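Local coordinates for hydrogenase 2 maturation peptidase (Thaumarchaeota archaeon SCGC AB-539-E09, PDB 5TTX), which probably acts as an endopeptidase that trims the large subunit of a nickel-iron hydrogenase during its maturation, as in related hydrogenase maturation proteases, at residues 10-15 with 65-70; 61-66 with 122-127. One frame throughout, in Å; residues are numbered along the deposited sequence. Where two conformers were deposited one is given.

Overall arrangement
From the N terminus, strand 10-15 comes first, and the chain then passes through helix 25-34, strand 42-48 and helix 54-58 before returning in strand 63-69. Contact 1 closes that excursion. The chain leaves again through strand 79-83 and helices 86-98 and 107-116, and contact 2 closes the second excursion where strand 122-128 lies down beside 63-69. The two closures follow head to tail, sharing I65 and F66, with neither enclosing the other. Strand 63-69 thus sits between 10-15 and 122-128 in one mixed sheet, and the contact centres are about 7 Å apart. Both contacts touch the second subunit.

Contact 1: residues 10-15 with 65-70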
loop_
_atom_site.group_PDB
_atom_site.type_symbol
_atom_site.label_atom_id
_atom_site.label_comp_id
_atom_site.label_asym_id
_atom_site.label_seq_id
_atom_site.Cartn_x
_atom_site.Cartn_y
_atom_site.Cartn_z
ATOM N N VAL A 10 11.000 2.739 37.934
ATOM C CA VAL A 10 11.819 3.897 37.607
ATOM C C VAL A 10 13.277 3.466 37.559
ATOM O O VAL A 10 13.739 2.742 38.446
ATOM C CB VAL A 10 11.643 5.037 38.619
ATOM C CG1 VAL A 10 12.688 6.135 38.353
ATOM C CG2 VAL A 10 10.237 5.588 38.539
ATOM N N LEU A 11 13.988 3.901 36.516
ATOM C CA LEU A 11 15.405 3.637 36.341
ATOM C C LEU A 11 16.150 4.945 36.513
ATOM O O LEU A 11 15.863 5.916 35.806
ATOM C CB LEU A 11 15.710 3.044 34.962
ATOM C CG LEU A 11 17.221 3.035 34.618
ATOM C CD1 LEU A 11 17.978 2.159 35.589
ATOM C CD2 LEU A 11 17.514 2.584 33.164
ATOM N N VAL A 12 17.094 4.981 37.447
ATOM C CA VAL A 12 18.069 6.067 37.512
ATOM C C VAL A 12 19.424 5.486 37.134
ATOM O O VAL A 12 19.956 4.618 37.848
ATOM C CB VAL A 12 18.110 6.721 38.900
ATOM C CG1 VAL A 12 19.063 7.917 38.914
ATOM C CG2 VAL A 12 16.707 7.117 39.363
ATOM N N ALA A 13 19.986 5.972 36.021
ATOM C CA ALA A 13 21.154 5.367 35.387
ATOM C C ALA A 13 22.334 6.317 35.448
ATOM O O ALA A 13 22.274 7.420 34.900
ATOM C CB ALA A 13 20.862 4.992 33.929
ATOM N N GLY A 14 23.409 5.885 36.108
ATOM C CA GLY A 14 24.655 6.625 36.089
ATOM C C GLY A 14 25.563 6.116 34.987
ATOM O O GLY A 14 25.855 4.920 34.910
ATOM N N VAL A 15 26.001 7.024 34.126
ATOM C CA VAL A 15 26.768 6.663 32.943
ATOM C C VAL A 15 28.115 7.368 33.003
ATOM O O VAL A 15 28.169 8.591 33.184
ATOM C CB VAL A 15 26.029 7.046 31.647
ATOM C CG1 VAL A 15 26.837 6.653 30.453
ATOM C CG2 VAL A 15 24.666 6.396 31.592
ATOM N N ILE A 65 15.862 8.277 34.209
ATOM C CA ILE A 65 16.710 9.437 34.470
ATOM C C ILE A 65 18.146 9.012 34.211
ATOM O O ILE A 65 18.635 8.065 34.842
ATOM C CB ILE A 65 16.547 9.934 35.916
ATOM C CG1 ILE A 65 15.098 10.315 36.180
ATOM C CG2 ILE A 65 17.516 11.077 36.249
ATOM C CD1 ILE A 65 14.873 10.808 37.623
ATOM N N PHE A 66 18.817 9.699 33.285
ATOM C CA PHE A 66 20.214 9.432 32.949
ATOM C C PHE A 66 21.088 10.512 33.557
ATOM O O PHE A 66 20.774 11.708 33.452
ATOM C CB PHE A 66 20.469 9.413 31.429
ATOM C CG PHE A 66 20.217 8.083 30.792
ATOM C CD1 PHE A 66 21.228 7.146 30.697
ATOM C CD2 PHE A 66 18.954 7.761 30.286
ATOM C CE1 PHE A 66 20.989 5.895 30.120
ATOM C CE2 PHE A 66 18.716 6.525 29.696
ATOM C CZ PHE A 66 19.734 5.588 29.621
ATOM N N LEU A 67 22.199 10.089 34.154
ATOM C CA LEU A 67 23.194 11.000 34.709
ATOM C C LEU A 67 24.529 10.740 34.030
ATOM O O LEU A 67 24.981 9.585 33.941
ATOM C CB LEU A 67 23.304 10.827 36.227
ATOM C CG LEU A 67 21.998 11.109 36.986
ATOM C CD1 LEU A 67 21.813 9.979 37.940
ATOM C CD2 LEU A 67 22.075 12.397 37.755
ATOM N N ASP A 68 25.157 11.806 33.539
ATOM C CA ASP A 68 26.433 11.652 32.862
ATOM C C ASP A 68 27.203 12.954 32.976
ATOM O O ASP A 68 26.732 13.936 33.559
ATOM C CB ASP A 68 26.249 11.241 31.389
ATOM C CG ASP A 68 25.526 12.308 30.558
ATOM O OD1 ASP A 68 25.024 13.282 31.130
ATOM O OD2 ASP A 68 25.457 12.177 29.321
ATOM N N SER A 69 28.375 12.968 32.363
ATOM C CA SER A 69 29.236 14.140 32.344
ATOM C C SER A 69 29.192 14.748 30.943
ATOM O O SER A 69 29.277 14.026 29.949
ATOM C CB SER A 69 30.660 13.748 32.771
ATOM O OG SER A 69 31.574 14.824 32.662
ATOM N N VAL A 70 29.031 16.061 30.864
ATOM C CA VAL A 70 28.854 16.758 29.586
ATOM C C VAL A 70 29.699 18.026 29.587
ATOM O O VAL A 70 29.606 18.838 30.508
ATOM C CB VAL A 70 27.374 17.138 29.317
ATOM C CG1 VAL A 70 26.506 15.913 29.134
ATOM C CG2 VAL A 70 26.823 18.001 30.447
HETATM O O HOH W 1 29.488 10.418 31.275
#
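F66 holds CG beside its backbone N (chi1 -86°), anti to the carbonyl carbon, which stands the ring on the sheet face shared with A13. V15 turns CG1 anti to its backbone N and thereby sends CG2 to the ring's edge, in the ring plane, 3.6 Å from F66 CD1. A13 CB comes over a face of the same ring, a CH-pi contact with CB 4.2 Å from the F66 centroid and 28° off the normal. With the ring cut back to an alanine here, A13 CB and V15 CG2 would probably lose the surface they pack on, and a gap would open beside M99 of the second subunit. On the reverse face, V12 CG1 meets L67 CD1 at 3.6 Å, the two side chains crossing at a slant; L33 of helix 25-34 packs on V12, while F25 and V29 of that helix and A150 of helix 141-158 pack on L67. The backbones are joined by alternating N-H...O hydrogen bonds: I65 N to L11 O (2.9 Å), A13 N to I65 O, L67 N to A13 O, and V15 N to L67 O, the last three each 2.8 Å. Beyond them a water accepts from S69 N and lies 3.0 Å from V15 O, bridging the diverging strand ends. D68 leads its carboxylate away from 10-15, OD1 forming a salt bridge with R98 of the second subunit. Parallel strands 63-69, central in the mixed sheet, and 10-15, its neighbour, with helices 25-34 and 141-158 packed on one face, form part of the core of this alpha/beta hydrogenase maturation protease fold.

Contact 2: residues 61-66 with 122-127; sequences YEKVIF and EVTLIG
V64 and F66 alternate with E122, T124 and I126 in the hydrogen bonds that join these two parallel strands, side by side in the mixed sheet of the alpha/beta fold. V64 N gives to E122 O and F66 N to T124 O, both at 2.8 Å, while I126 N reaches F66 O at 2.7 Å. The remaining bond, T124 N to V64 O, is longer at 3.0 Å and more bent (145° at the hydrogen), its donor tilted 21° from the carbonyl plane. Side chains pair on both faces. On one, I65 CG2 and I126 CD1 meet at 4.0 Å, their side chains lying alongside each other and pointing the same way; A157 and L153 of helix 141-158 cover them. On the other, the CB of F66 touches L125 CG, and V123 and L125 lie beside L84. There the second subunit closes in, with its M99 packing on V123 and its R98 on L125. Towards the start of the strands the contact turns polar. K63 runs extended until its last bend (chi4 72°), its CB and CG passing the CB of E122 while L158 packs against it. The K63 NZ to E122 OE1 salt bridge, 3.5 Å long, belongs to one of two conformers of E122 and is doubtful. T124, flanked by K81 and I83 of strand 79-83, holds OG1 beside its own backbone N and on the K63 side of the sheet. There a water links the two strands: it accepts from K63 NZ at 2.8 Å, lies 2.8 Å from T124 OG1, and donates a weak bond to V64 O.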
loop_
_atom_site.group_PDB
_atom_site.type_symbol
_atom_site.label_atom_id
_atom_site.label_comp_id
_atom_site.label_asym_id
_atom_site.label_seq_id
_atom_site.Cartn_x
_atom_site.Cartn_y
_atom_site.Cartn_z
ATOM N N TYR A 61 10.982 -0.204 32.112
ATOM C CA TYR A 61 10.768 0.963 32.953
ATOM C C TYR A 61 9.767 1.896 32.298
ATOM O O TYR A 61 9.652 1.950 31.073
ATOM C CB TYR A 61 12.074 1.722 33.212
ATOM C CG TYR A 61 13.078 0.866 33.912
ATOM C CD1 TYR A 61 13.108 0.798 35.301
ATOM C CD2 TYR A 61 13.975 0.088 33.191
ATOM C CE1 TYR A 61 14.017 -0.020 35.961
ATOM C CE2 TYR A 61 14.894 -0.718 33.840
ATOM C CZ TYR A 61 14.906 -0.767 35.223
ATOM O OH TYR A 61 15.802 -1.573 35.866
ATOM N N GLU A 62 9.028 2.622 33.128
ATOM C CA GLU A 62 8.145 3.666 32.635
ATOM C C GLU A 62 8.767 5.051 32.740
ATOM O O GLU A 62 8.271 5.993 32.119
ATOM C CB GLU A 62 6.822 3.639 33.409
ATOM C CG GLU A 62 6.941 4.130 34.837
ATOM C CD GLU A 62 5.619 4.076 35.607
ATOM O OE1 GLU A 62 4.585 3.732 34.996
ATOM O OE2 GLU A 62 5.612 4.385 36.820
ATOM N N LYS A 63 9.823 5.205 33.519
ATOM C CA LYS A 63 10.480 6.491 33.639
ATOM C C LYS A 63 11.975 6.232 33.761
ATOM O O LYS A 63 12.388 5.280 34.427
ATOM C CB LYS A 63 9.913 7.276 34.831
ATOM C CG LYS A 63 10.543 8.625 35.073
ATOM C CD LYS A 63 9.820 9.349 36.185
ATOM C CE LYS A 63 10.443 10.706 36.475
ATOM N NZ LYS A 63 10.141 11.662 35.370
ATOM N N VAL A 64 12.776 7.037 33.065
ATOM C CA VAL A 64 14.231 6.908 33.080
ATOM C C VAL A 64 14.845 8.267 33.352
ATOM O O VAL A 64 14.406 9.283 32.797
ATOM C CB VAL A 64 14.799 6.339 31.764
ATOM C CG1 VAL A 64 16.282 6.167 31.901
ATOM C CG2 VAL A 64 14.195 5.003 31.479
ATOM N N ILE A 65 15.862 8.277 34.209
ATOM C CA ILE A 65 16.710 9.437 34.470
ATOM C C ILE A 65 18.146 9.012 34.211
ATOM O O ILE A 65 18.635 8.065 34.842
ATOM C CB ILE A 65 16.547 9.934 35.916
ATOM C CG1 ILE A 65 15.098 10.315 36.180
ATOM C CG2 ILE A 65 17.516 11.077 36.249
ATOM C CD1 ILE A 65 14.873 10.808 37.623
ATOM N N PHE A 66 18.817 9.699 33.285
ATOM C CA PHE A 66 20.214 9.432 32.949
ATOM C C PHE A 66 21.088 10.512 33.557
ATOM O O PHE A 66 20.774 11.708 33.452
ATOM C CB PHE A 66 20.469 9.413 31.429
ATOM C CG PHE A 66 20.217 8.083 30.792
ATOM C CD1 PHE A 66 21.228 7.146 30.697
ATOM C CD2 PHE A 66 18.954 7.761 30.286
ATOM C CE1 PHE A 66 20.989 5.895 30.120
ATOM C CE2 PHE A 66 18.716 6.525 29.696
ATOM C CZ PHE A 66 19.734 5.588 29.621
ATOM N N GLU A 122 8.886 8.933 29.451
ATOM C CA GLU A 122 9.443 9.846 30.453
ATOM C C GLU A 122 10.959 9.656 30.536
ATOM O O GLU A 122 11.442 8.760 31.234
ATOM C CB GLU A 122 8.780 9.609 31.806
ATOM C CG GLU A 122 7.292 9.768 31.763
ATOM C CD GLU A 122 6.847 11.124 32.256
ATOM O OE1 GLU A 122 7.270 11.513 33.364
ATOM O OE2 GLU A 122 6.084 11.802 31.534
ATOM N N VAL A 123 11.702 10.525 29.841
ATOM C CA VAL A 123 13.164 10.456 29.739
ATOM C C VAL A 123 13.755 11.807 30.134
ATOM O O VAL A 123 13.428 12.836 29.531
ATOM C CB VAL A 123 13.631 10.059 28.327
ATOM C CG1 VAL A 123 15.170 9.989 28.259
ATOM C CG2 VAL A 123 13.032 8.724 27.930
ATOM N N THR A 124 14.653 11.789 31.118
ATOM C CA THR A 124 15.263 12.968 31.726
ATOM C C THR A 124 16.780 12.752 31.762
ATOM O O THR A 124 17.254 11.651 32.055
ATOM C CB THR A 124 14.723 13.226 33.143
ATOM O OG1 THR A 124 13.375 13.689 33.080
ATOM C CG2 THR A 124 15.558 14.297 33.904
ATOM N N LEU A 125 17.543 13.791 31.429
ATOM C CA LEU A 125 18.996 13.680 31.382
ATOM C C LEU A 125 19.566 14.798 32.234
ATOM O O LEU A 125 19.165 15.959 32.093
ATOM C CB LEU A 125 19.565 13.753 29.961
ATOM C CG LEU A 125 19.205 12.636 28.996
ATOM C CD1 LEU A 125 18.043 13.086 28.080
ATOM C CD2 LEU A 125 20.400 12.265 28.197
ATOM N N ILE A 126 20.446 14.420 33.154
ATOM C CA ILE A 126 21.123 15.347 34.040
ATOM C C ILE A 126 22.611 15.226 33.750
ATOM O O ILE A 126 23.232 14.187 34.038
ATOM C CB ILE A 126 20.809 15.045 35.511
ATOM C CG1 ILE A 126 19.321 15.338 35.795
ATOM C CG2 ILE A 126 21.736 15.829 36.419
ATOM C CD1 ILE A 126 18.821 14.722 37.102
ATOM N N GLY A 127 23.180 16.268 33.159
ATOM C CA GLY A 127 24.594 16.303 32.844
ATOM C C GLY A 127 25.309 17.214 33.822
ATOM O O GLY A 127 24.724 18.182 34.326
HETATM O O HOH W 2 11.763 11.359 33.113
#